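Local coordinates for glycerol-3-phosphate dehydrogenase [NAD(+)] (Dunaliella salina, PDB 6IUY), which probably interconverts sn-glycerol 3-phosphate and dihydroxyacetone phosphate using NAD(H), and carries a second, magnesium-binding phosphatase-like domain allowing direct conversion of dihydroxyacetone phosphate to glycerol, at residues K380-V384 against E570-I574; A351-F355 against K561-T567; M459-K464 against M495-C499. All blocks are in the same frame, centred on the assembly; numbering follows the deposited sequence.

Contact 1 of 3, residues K380-V384 against E570-I574; sequences KGMRV and EVQEI. With NAD (nicotinamide-adenine-dinucleotide), chain C; 13P (1,3-dihydroxyacetonephosphate), chain D.
Met-382 and Glu-570 meet at both their polar and their apolar parts. On the polar side, Met-382 N donates to Glu-570 OE1 at 3.2 Å, with an N-H...O angle of 148°; the N-H arrives from above the carboxylate plane. The carboxylate also lies close to Met-382 O, 3.0 Å from OE1, two acceptors that form no bond and probably repel, an effect Met-382 N-H and His-353 may offset. The other oxygen, Glu-570 OE2, is hydrogen-bonded to His-353 NE2, so this carboxylate is gripped from two parts of the chain. The apolar group centres on the methionine tip. With CG placed between the backbone N and the carbonyl carbon (chi1 67°) and the rest of the chain extended, Met-382 runs beside Glu-570 in the opposing sense and presses CE onto the helix. CE lies 3.2 Å from Glu-570 CB, and meets Val-571 CG2 at 3.2 Å and Ile-574 CD1, tip to tip, at 3.4 Å. Val-384 continues the packing: its CG1 rests 3.9 Å from Ile-574 CG1, while CG2 touches the backbone O of Glu-570. Glu-573, which is exposed, lays its carboxylate obliquely against Val-384, OE1 nearest CG1. Ligand bonds form the last group. Lys-380 N reaches NAD O3D almost straight, at 3.0 Å, and the extended lysine carries NZ to O3 of 1,3-dihydroxyacetonephosphate at 3.1 Å, where Asp-519 is a salt-bridge partner. Between Lys-380 and Met-382, Gly-381 has a phi of 137°, at which a side chain would strike the carbonyl O of Lys-380. Strand 382-385 lies on helix 564-577, with Pro-389 and Leu-391 of its hairpin partner also touching Met-382, and with helices 454-477 and 585-594 packed on Val-571.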
# COMPACT_ATOMS: atom_id res chain seq x y z
N LYS A 380 20.80 1.01 -0.36
CA LYS A 380 19.92 0.16 0.43
C LYS A 380 20.75 -0.74 1.33
O LYS A 380 21.71 -1.39 0.89
CB LYS A 380 18.99 -0.66 -0.49
CG LYS A 380 18.00 0.23 -1.24
CD LYS A 380 17.28 -0.48 -2.38
CE LYS A 380 16.46 0.53 -3.16
NZ LYS A 380 15.76 -0.03 -4.37
N GLY A 381 20.40 -0.75 2.61
CA GLY A 381 21.23 -1.38 3.62
C GLY A 381 21.27 -0.45 4.81
O GLY A 381 20.83 0.72 4.74
N MET A 382 21.79 -0.96 5.92
CA MET A 382 21.85 -0.16 7.13
C MET A 382 23.09 -0.50 7.93
O MET A 382 23.73 -1.53 7.71
CB MET A 382 20.60 -0.37 7.99
CG MET A 382 20.47 -1.78 8.57
SD MET A 382 19.26 -1.81 9.91
CE MET A 382 19.19 -3.56 10.25
N ARG A 383 23.43 0.37 8.88
CA ARG A 383 24.42 0.02 9.87
C ARG A 383 23.72 -0.17 11.20
O ARG A 383 22.79 0.58 11.53
CB ARG A 383 25.53 1.09 9.99
CG ARG A 383 26.69 0.65 10.92
CD ARG A 383 27.81 1.69 11.01
NE ARG A 383 27.48 2.75 11.95
CZ ARG A 383 28.10 2.95 13.11
NH1 ARG A 383 27.73 3.95 13.90
NH2 ARG A 383 29.11 2.17 13.47
N VAL A 384 24.15 -1.15 11.97
CA VAL A 384 23.62 -1.30 13.31
C VAL A 384 24.40 -0.42 14.28
O VAL A 384 25.61 -0.55 14.42
CB VAL A 384 23.68 -2.75 13.79
CG1 VAL A 384 22.98 -2.88 15.13
CG2 VAL A 384 23.03 -3.65 12.76
N GLU A 570 21.89 -7.55 9.71
CA GLU A 570 21.80 -6.28 10.43
C GLU A 570 20.50 -6.22 11.25
O GLU A 570 20.52 -5.91 12.44
CB GLU A 570 21.88 -5.10 9.45
CG GLU A 570 23.27 -4.96 8.81
CD GLU A 570 23.22 -4.49 7.35
OE1 GLU A 570 22.16 -3.96 6.91
OE2 GLU A 570 24.25 -4.67 6.64
N VAL A 571 19.38 -6.53 10.61
CA VAL A 571 18.09 -6.55 11.28
C VAL A 571 18.02 -7.61 12.38
O VAL A 571 17.42 -7.38 13.44
CB VAL A 571 16.95 -6.78 10.27
CG1 VAL A 571 15.62 -7.10 10.99
CG2 VAL A 571 16.81 -5.59 9.39
N GLN A 572 18.62 -8.77 12.15
CA GLN A 572 18.55 -9.81 13.17
C GLN A 572 19.29 -9.38 14.42
O GLN A 572 18.86 -9.68 15.54
CB GLN A 572 19.11 -11.14 12.67
CG GLN A 572 18.57 -12.33 13.46
CD GLN A 572 17.06 -12.42 13.40
OE1 GLN A 572 16.46 -11.99 12.41
NE2 GLN A 572 16.44 -12.95 14.44
N GLU A 573 20.42 -8.69 14.24
CA GLU A 573 21.15 -8.13 15.37
C GLU A 573 20.25 -7.22 16.20
O GLU A 573 20.16 -7.34 17.42
CB GLU A 573 22.36 -7.35 14.85
CG GLU A 573 23.41 -7.03 15.89
CD GLU A 573 24.59 -6.29 15.28
OE1 GLU A 573 25.11 -5.37 15.95
OE2 GLU A 573 24.99 -6.62 14.14
N ILE A 574 19.53 -6.34 15.53
CA ILE A 574 18.56 -5.49 16.22
C ILE A 574 17.42 -6.29 16.86
O ILE A 574 16.99 -5.97 17.97
CB ILE A 574 17.99 -4.42 15.26
CG1 ILE A 574 19.14 -3.54 14.72
CG2 ILE A 574 16.92 -3.57 15.94
CD1 ILE A 574 18.77 -2.70 13.53
PA NAD C . 27.13 -2.93 -7.43
O1A NAD C . 27.14 -2.95 -8.90
O2A NAD C . 26.22 -3.98 -6.80
O5B NAD C . 28.62 -3.20 -6.84
C5B NAD C . 29.78 -2.90 -7.63
C4B NAD C . 30.58 -1.75 -6.97
O4B NAD C . 31.09 -2.16 -5.85
C3B NAD C . 31.78 -1.40 -7.85
O3B NAD C . 31.61 -0.25 -8.54
C2B NAD C . 32.95 -1.25 -6.85
O2B NAD C . 33.70 0.00 -7.18
C1B NAD C . 32.37 -1.20 -5.70
N9A NAD C . 33.24 -1.66 -4.71
C8A NAD C . 33.83 -2.88 -4.60
N7A NAD C . 34.59 -2.86 -3.49
C5A NAD C . 34.50 -1.63 -2.92
C6A NAD C . 35.08 -1.07 -1.79
N6A NAD C . 35.99 -1.71 -0.90
N1A NAD C . 34.80 0.19 -1.45
C2A NAD C . 33.94 0.92 -2.22
N3A NAD C . 33.38 0.38 -3.33
C4A NAD C . 33.66 -0.89 -3.67
O3 NAD C . 26.66 -1.47 -6.96
PN NAD C . 25.28 -0.73 -7.32
O1N NAD C . 24.49 -1.52 -8.35
O2N NAD C . 25.54 0.66 -7.84
O5D NAD C . 24.41 -0.71 -6.00
C5D NAD C . 24.78 0.10 -4.89
C4D NAD C . 23.50 0.40 -4.11
O4D NAD C . 22.49 0.61 -4.93
C3D NAD C . 23.12 -0.83 -3.30
O3D NAD C . 22.83 -0.45 -2.04
C2D NAD C . 21.87 -1.41 -4.00
O2D NAD C . 21.09 -2.16 -2.98
C1D NAD C . 21.27 -0.35 -4.48
N1N NAD C . 20.42 -0.58 -5.63
C2N NAD C . 20.81 -1.39 -6.68
C3N NAD C . 19.96 -1.57 -7.77
C7N NAD C . 20.41 -2.51 -8.92
O7N NAD C . 19.61 -2.91 -9.73
N7N NAD C . 21.81 -2.87 -9.00
C4N NAD C . 18.73 -0.95 -7.83
C5N NAD C . 18.35 -0.11 -6.80
C6N NAD C . 19.21 0.07 -5.71
P 13P D . 18.72 -6.63 -5.98
O1P 13P D . 17.44 -5.86 -5.73
O2P 13P D . 18.92 -6.66 -7.47
O3P 13P D . 18.53 -8.02 -5.42
O1 13P D . 20.04 -6.03 -5.31
C1 13P D . 20.01 -4.98 -4.37
C2 13P D . 19.16 -3.92 -4.98
O2 13P D . 19.13 -3.79 -6.19
C3 13P D . 18.33 -3.02 -4.12
O3 13P D . 17.08 -2.81 -4.77

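Contact 2 of 3, residues A351-F355 against K561-T567; sequences APHQF and KLQGVLT. With NAD (nicotinamide-adenine-dinucleotide), chain C.
Gln-563 threads from its own backbone to His-353 and Gln-354, touching the cofactor on the way. Its CB lies near the nicotinamide ribose, and CG comes within 3.5 Å of NAD O2D. The chain then bends at chi2 (-78°), which delivers the amide to the loop 351-355. OE1 is held by three donors: His-353 N, at 2.9 Å, in the carbonyl plane on a lone pair; His-353 ND1, at 2.8 Å, from above that plane but in the plane of its own ring, which Glu-570 holds at NE2; and NAD O3D at 3.0 Å. NE2 gives a hydrogen to Gln-354 OE1 at 3.0 Å, nearly straight, with the two amides almost coplanar, and a second to Leu-562 O. Both ends are used, which should hold the amide against flipping. A leucine in place of Gln-563 would probably leave His-353 N and ND1 and the ribose hydroxyl without their shared acceptor and Gln-354 OE1 without its donor. Alongside, Pro-352 CG packs tightly on Lys-561 CG at 3.5 Å, and Lys-561 N binds NAD O2A at 2.9 Å. The Phe-355 ring carries the NAD adenine over one face and Gln-354 CG over the other. This is the NAD cleft of the glycerol-3-phosphate dehydrogenase fold, where a loop of the Rossmann-type domain and the C-terminal helical domain share the dinucleotide.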
# COMPACT_ATOMS: atom_id res chain seq x y z
N ALA A 351 26.58 3.62 -3.30
CA ALA A 351 27.61 2.58 -3.24
C ALA A 351 27.05 1.46 -2.39
O ALA A 351 26.24 1.73 -1.52
CB ALA A 351 28.91 3.14 -2.64
N PRO A 352 27.49 0.20 -2.63
CA PRO A 352 27.03 -0.92 -1.80
C PRO A 352 27.16 -0.57 -0.33
O PRO A 352 28.20 -0.03 0.07
CB PRO A 352 27.96 -2.06 -2.18
CG PRO A 352 28.36 -1.76 -3.58
CD PRO A 352 28.48 -0.24 -3.63
N HIS A 353 26.13 -0.85 0.47
CA HIS A 353 26.05 -0.18 1.76
C HIS A 353 27.12 -0.56 2.79
O HIS A 353 27.33 0.18 3.74
CB HIS A 353 24.67 -0.41 2.37
CG HIS A 353 24.50 -1.75 2.99
ND1 HIS A 353 24.08 -2.85 2.27
CD2 HIS A 353 24.65 -2.17 4.27
CE1 HIS A 353 23.99 -3.89 3.09
NE2 HIS A 353 24.34 -3.51 4.30
N GLN A 354 27.81 -1.68 2.61
CA GLN A 354 28.83 -2.03 3.60
C GLN A 354 30.03 -1.07 3.56
O GLN A 354 30.82 -1.03 4.50
CB GLN A 354 29.33 -3.45 3.38
CG GLN A 354 29.93 -3.66 2.03
CD GLN A 354 28.94 -4.22 1.05
OE1 GLN A 354 27.83 -3.70 0.90
NE2 GLN A 354 29.33 -5.29 0.35
N PHE A 355 30.13 -0.30 2.49
CA PHE A 355 31.27 0.60 2.28
C PHE A 355 30.97 2.01 2.76
O PHE A 355 31.88 2.85 2.84
CB PHE A 355 31.67 0.62 0.80
CG PHE A 355 32.07 -0.71 0.27
CD1 PHE A 355 33.01 -1.48 0.95
CD2 PHE A 355 31.47 -1.23 -0.85
CE1 PHE A 355 33.36 -2.73 0.50
CE2 PHE A 355 31.82 -2.49 -1.32
CZ PHE A 355 32.77 -3.24 -0.64
N LYS A 561 27.41 -6.39 -5.77
CA LYS A 561 27.30 -6.72 -4.35
C LYS A 561 25.89 -7.15 -3.93
O LYS A 561 24.89 -6.45 -4.17
CB LYS A 561 27.77 -5.53 -3.49
CG LYS A 561 29.23 -5.11 -3.76
CD LYS A 561 30.17 -6.26 -3.43
CE LYS A 561 31.64 -5.94 -3.76
NZ LYS A 561 32.54 -7.12 -3.44
N LEU A 562 25.83 -8.31 -3.30
CA LEU A 562 24.62 -8.86 -2.71
C LEU A 562 24.27 -8.06 -1.45
O LEU A 562 25.13 -7.87 -0.59
CB LEU A 562 24.84 -10.34 -2.37
CG LEU A 562 23.64 -11.18 -1.93
CD1 LEU A 562 22.64 -11.36 -3.08
CD2 LEU A 562 24.12 -12.52 -1.40
N GLN A 563 23.03 -7.60 -1.32
CA GLN A 563 22.72 -6.73 -0.19
C GLN A 563 21.75 -7.33 0.83
O GLN A 563 21.74 -6.91 1.99
CB GLN A 563 22.17 -5.40 -0.70
CG GLN A 563 23.12 -4.65 -1.61
CD GLN A 563 24.23 -3.90 -0.85
OE1 GLN A 563 24.11 -2.71 -0.55
NE2 GLN A 563 25.32 -4.61 -0.54
N GLY A 564 20.94 -8.31 0.42
CA GLY A 564 19.92 -8.89 1.30
C GLY A 564 20.36 -9.71 2.52
O GLY A 564 19.73 -9.69 3.59
N VAL A 565 21.45 -10.44 2.38
CA VAL A 565 21.91 -11.26 3.50
C VAL A 565 22.60 -10.39 4.55
O VAL A 565 22.41 -10.59 5.76
CB VAL A 565 22.86 -12.37 3.01
CG1 VAL A 565 23.56 -13.01 4.19
CG2 VAL A 565 22.06 -13.39 2.22
N LEU A 566 23.39 -9.41 4.10
CA LEU A 566 23.92 -8.38 5.00
C LEU A 566 22.77 -7.68 5.72
O LEU A 566 22.83 -7.43 6.93
CB LEU A 566 24.76 -7.36 4.23
CG LEU A 566 26.10 -7.85 3.66
CD1 LEU A 566 26.71 -6.78 2.75
CD2 LEU A 566 27.06 -8.20 4.76
N THR A 567 21.71 -7.35 4.99
CA THR A 567 20.59 -6.66 5.61
C THR A 567 19.86 -7.60 6.58
O THR A 567 19.41 -7.19 7.63
CB THR A 567 19.60 -6.11 4.56
OG1 THR A 567 20.32 -5.37 3.57
CG2 THR A 567 18.53 -5.22 5.20
PA NAD C . 27.13 -2.93 -7.43
O1A NAD C . 27.14 -2.95 -8.90
O2A NAD C . 26.22 -3.98 -6.80
O5B NAD C . 28.62 -3.20 -6.84
C5B NAD C . 29.78 -2.90 -7.63
C4B NAD C . 30.58 -1.75 -6.97
O4B NAD C . 31.09 -2.16 -5.85
C3B NAD C . 31.78 -1.40 -7.85
O3B NAD C . 31.61 -0.25 -8.54
C2B NAD C . 32.95 -1.25 -6.85
O2B NAD C . 33.70 0.00 -7.18
C1B NAD C . 32.37 -1.20 -5.70
N9A NAD C . 33.24 -1.66 -4.71
C8A NAD C . 33.83 -2.88 -4.60
N7A NAD C . 34.59 -2.86 -3.49
C5A NAD C . 34.50 -1.63 -2.92
C6A NAD C . 35.08 -1.07 -1.79
N6A NAD C . 35.99 -1.71 -0.90
N1A NAD C . 34.80 0.19 -1.45
C2A NAD C . 33.94 0.92 -2.22
N3A NAD C . 33.38 0.38 -3.33
C4A NAD C . 33.66 -0.89 -3.67
O3 NAD C . 26.66 -1.47 -6.96
PN NAD C . 25.28 -0.73 -7.32
O1N NAD C . 24.49 -1.52 -8.35
O2N NAD C . 25.54 0.66 -7.84
O5D NAD C . 24.41 -0.71 -6.00
C5D NAD C . 24.78 0.10 -4.89
C4D NAD C . 23.50 0.40 -4.11
O4D NAD C . 22.49 0.61 -4.93
C3D NAD C . 23.12 -0.83 -3.30
O3D NAD C . 22.83 -0.45 -2.04
C2D NAD C . 21.87 -1.41 -4.00
O2D NAD C . 21.09 -2.16 -2.98
C1D NAD C . 21.27 -0.35 -4.48
N1N NAD C . 20.42 -0.58 -5.63
C2N NAD C . 20.81 -1.39 -6.68
C3N NAD C . 19.96 -1.57 -7.77
C7N NAD C . 20.41 -2.51 -8.92
O7N NAD C . 19.61 -2.91 -9.73
N7N NAD C . 21.81 -2.87 -9.00
C4N NAD C . 18.73 -0.95 -7.83
C5N NAD C . 18.35 -0.11 -6.80
C6N NAD C . 19.21 0.07 -5.71
O HOH W 1 28.03 -7.95 -0.28

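Contact 3 of 3, residues M459-K464 against M495-C499; sequences MCGTLK and MRKFC. With 13P (1,3-dihydroxyacetonephosphate), chain D.
Leu-463 N donates to Met-459 O at 2.9 Å, a helical bond that sets Met-459 and Leu-463 one turn apart, both against Phe-498. This helical segment, 459-464, and segment 495-499 cross at 130°, their axes 10.2 Å apart, and side chains fill the space between. Met-459 leaves the backbone with CG anti to N, then curls at its second and third torsions so that SD and CE come to the edge of the phenylalanine ring. SD stands 4.9 Å from the centroid of the Phe-498 ring and 78° off its normal, a Met-aromatic contact made at the rim. Met-459 CG meanwhile lies 3.6 Å from Cys-499 SG, so sulfur atoms of both helices take part at this end. Leu-463 crosses the phenylalanine at about a right angle, its CD1 reaching Phe-498 CD2 at 3.5 Å. At the other end Met-495 packs on Leu-463, its CG 3.7 Å from Leu-463 CB. A turn at the third torsion (60°) then tucks Met-495 CE against the first helix. There CE lies 3.6 Å from Cys-460 O, which already accepts the helical bond from Lys-464 N, and 3.8 Å from Lys-464 CB. The lysine thus gives only its root to the packing; its tip leads away to 1,3-dihydroxyacetonephosphate, although the position of NZ in the model is doubtful. Leu-520 of helix 514-526 also touches both Met-495 and Lys-464. The chemistry is that of a buried seam of sulfur, aliphatic and aromatic groups: shape and dispersion, rather than charge, join the two helices, and the same seam probably helps to position the helix from which Lys-464 enters the substrate pocket.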
# COMPACT_ATOMS: atom_id res chain seq x y z
N MET A 459 13.41 2.88 4.73
CA MET A 459 13.35 1.59 5.42
C MET A 459 12.71 0.51 4.52
O MET A 459 13.10 -0.66 4.57
CB MET A 459 12.59 1.72 6.74
CG MET A 459 12.60 0.46 7.57
SD MET A 459 14.19 0.04 8.30
CE MET A 459 14.16 1.15 9.71
N CYS A 460 11.75 0.91 3.68
CA CYS A 460 11.20 -0.02 2.69
C CYS A 460 12.24 -0.46 1.69
O CYS A 460 12.37 -1.65 1.41
CB CYS A 460 10.03 0.60 1.92
SG CYS A 460 8.50 0.63 2.86
N GLY A 461 12.97 0.49 1.11
CA GLY A 461 14.05 0.15 0.21
C GLY A 461 15.04 -0.85 0.80
O GLY A 461 15.48 -1.75 0.12
N THR A 462 15.39 -0.67 2.07
CA THR A 462 16.36 -1.54 2.74
C THR A 462 15.80 -2.90 3.16
O THR A 462 16.44 -3.91 2.91
CB THR A 462 16.94 -0.85 4.00
OG1 THR A 462 17.84 0.19 3.60
CG2 THR A 462 17.68 -1.83 4.87
N LEU A 463 14.63 -2.94 3.80
CA LEU A 463 14.08 -4.20 4.32
C LEU A 463 13.62 -5.15 3.22
O LEU A 463 13.63 -6.38 3.38
CB LEU A 463 12.91 -3.94 5.28
CG LEU A 463 13.29 -3.38 6.65
CD1 LEU A 463 12.07 -3.25 7.55
CD2 LEU A 463 14.36 -4.24 7.30
N LYS A 464 13.21 -4.60 2.09
CA LYS A 464 12.64 -5.42 1.03
C LYS A 464 13.65 -6.42 0.44
O LYS A 464 13.24 -7.42 -0.16
CB LYS A 464 12.07 -4.51 -0.06
CG LYS A 464 12.61 -4.71 -1.44
CD LYS A 464 13.99 -4.16 -1.60
CE LYS A 464 14.31 -4.12 -3.07
NZ LYS A 464 15.75 -4.11 -3.41
N MET A 495 7.70 -5.58 7.14
CA MET A 495 8.33 -4.31 6.81
C MET A 495 7.56 -3.19 7.50
O MET A 495 8.13 -2.38 8.25
CB MET A 495 8.35 -4.09 5.29
CG MET A 495 9.39 -4.95 4.56
SD MET A 495 9.13 -5.02 2.77
CE MET A 495 9.28 -3.30 2.26
N ARG A 496 6.25 -3.19 7.25
CA ARG A 496 5.26 -2.31 7.87
C ARG A 496 5.38 -2.24 9.39
O ARG A 496 5.40 -1.17 9.96
CB ARG A 496 3.86 -2.79 7.49
CG ARG A 496 2.80 -1.72 7.60
CD ARG A 496 1.52 -2.15 6.93
NE ARG A 496 0.39 -1.29 7.29
CZ ARG A 496 -0.64 -1.68 8.03
NH1 ARG A 496 -0.70 -2.92 8.49
NH2 ARG A 496 -1.63 -0.82 8.30
N LYS A 497 5.46 -3.40 10.02
CA LYS A 497 5.55 -3.50 11.47
C LYS A 497 6.87 -2.94 12.01
O LYS A 497 6.90 -2.19 12.99
CB LYS A 497 5.38 -4.96 11.89
CG LYS A 497 5.15 -5.19 13.35
CD LYS A 497 5.24 -6.68 13.67
CE LYS A 497 4.62 -6.97 15.03
NZ LYS A 497 4.95 -8.32 15.57
N PHE A 498 7.97 -3.31 11.37
CA PHE A 498 9.28 -2.81 11.77
C PHE A 498 9.34 -1.28 11.62
O PHE A 498 9.90 -0.58 12.46
CB PHE A 498 10.36 -3.48 10.92
CG PHE A 498 11.75 -3.29 11.43
CD1 PHE A 498 12.26 -4.13 12.38
CD2 PHE A 498 12.56 -2.27 10.92
CE1 PHE A 498 13.53 -3.96 12.85
CE2 PHE A 498 13.83 -2.11 11.38
CZ PHE A 498 14.32 -2.95 12.35
N CYS A 499 8.75 -0.76 10.55
CA CYS A 499 8.69 0.69 10.37
C CYS A 499 7.98 1.36 11.52
O CYS A 499 8.35 2.46 11.95
CB CYS A 499 7.99 1.05 9.07
SG CYS A 499 9.07 1.06 7.66
P 13P D . 18.72 -6.63 -5.98
O1P 13P D . 17.44 -5.86 -5.73
O2P 13P D . 18.92 -6.66 -7.47
O3P 13P D . 18.53 -8.02 -5.42
O1 13P D . 20.04 -6.03 -5.31
C1 13P D . 20.01 -4.98 -4.37
C2 13P D . 19.16 -3.92 -4.98
O2 13P D . 19.13 -3.79 -6.19
C3 13P D . 18.33 -3.02 -4.12
O3 13P D . 17.08 -2.81 -4.77

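Overall arrangement
From the N terminus, the phosphatase-like part comes first and takes no part in these contacts. Residues 351-355, after a strand of the Rossmann-type sheet, open the loop that contact 2 closes at 561-567. Residues 380-384 open the loop that contact 1 closes at 570-574, so these two loops cross. Contact 3, joining 459-464 to 495-499, closes a short helical loop nested inside both. Contacts 1 and 2 share helix 564-577 and tie it to the nucleotide-binding domain, both touching NAD and each other. Contact 3 lies within the C-terminal helical domain and meets contact 1 through Thr-462 and Gly-381.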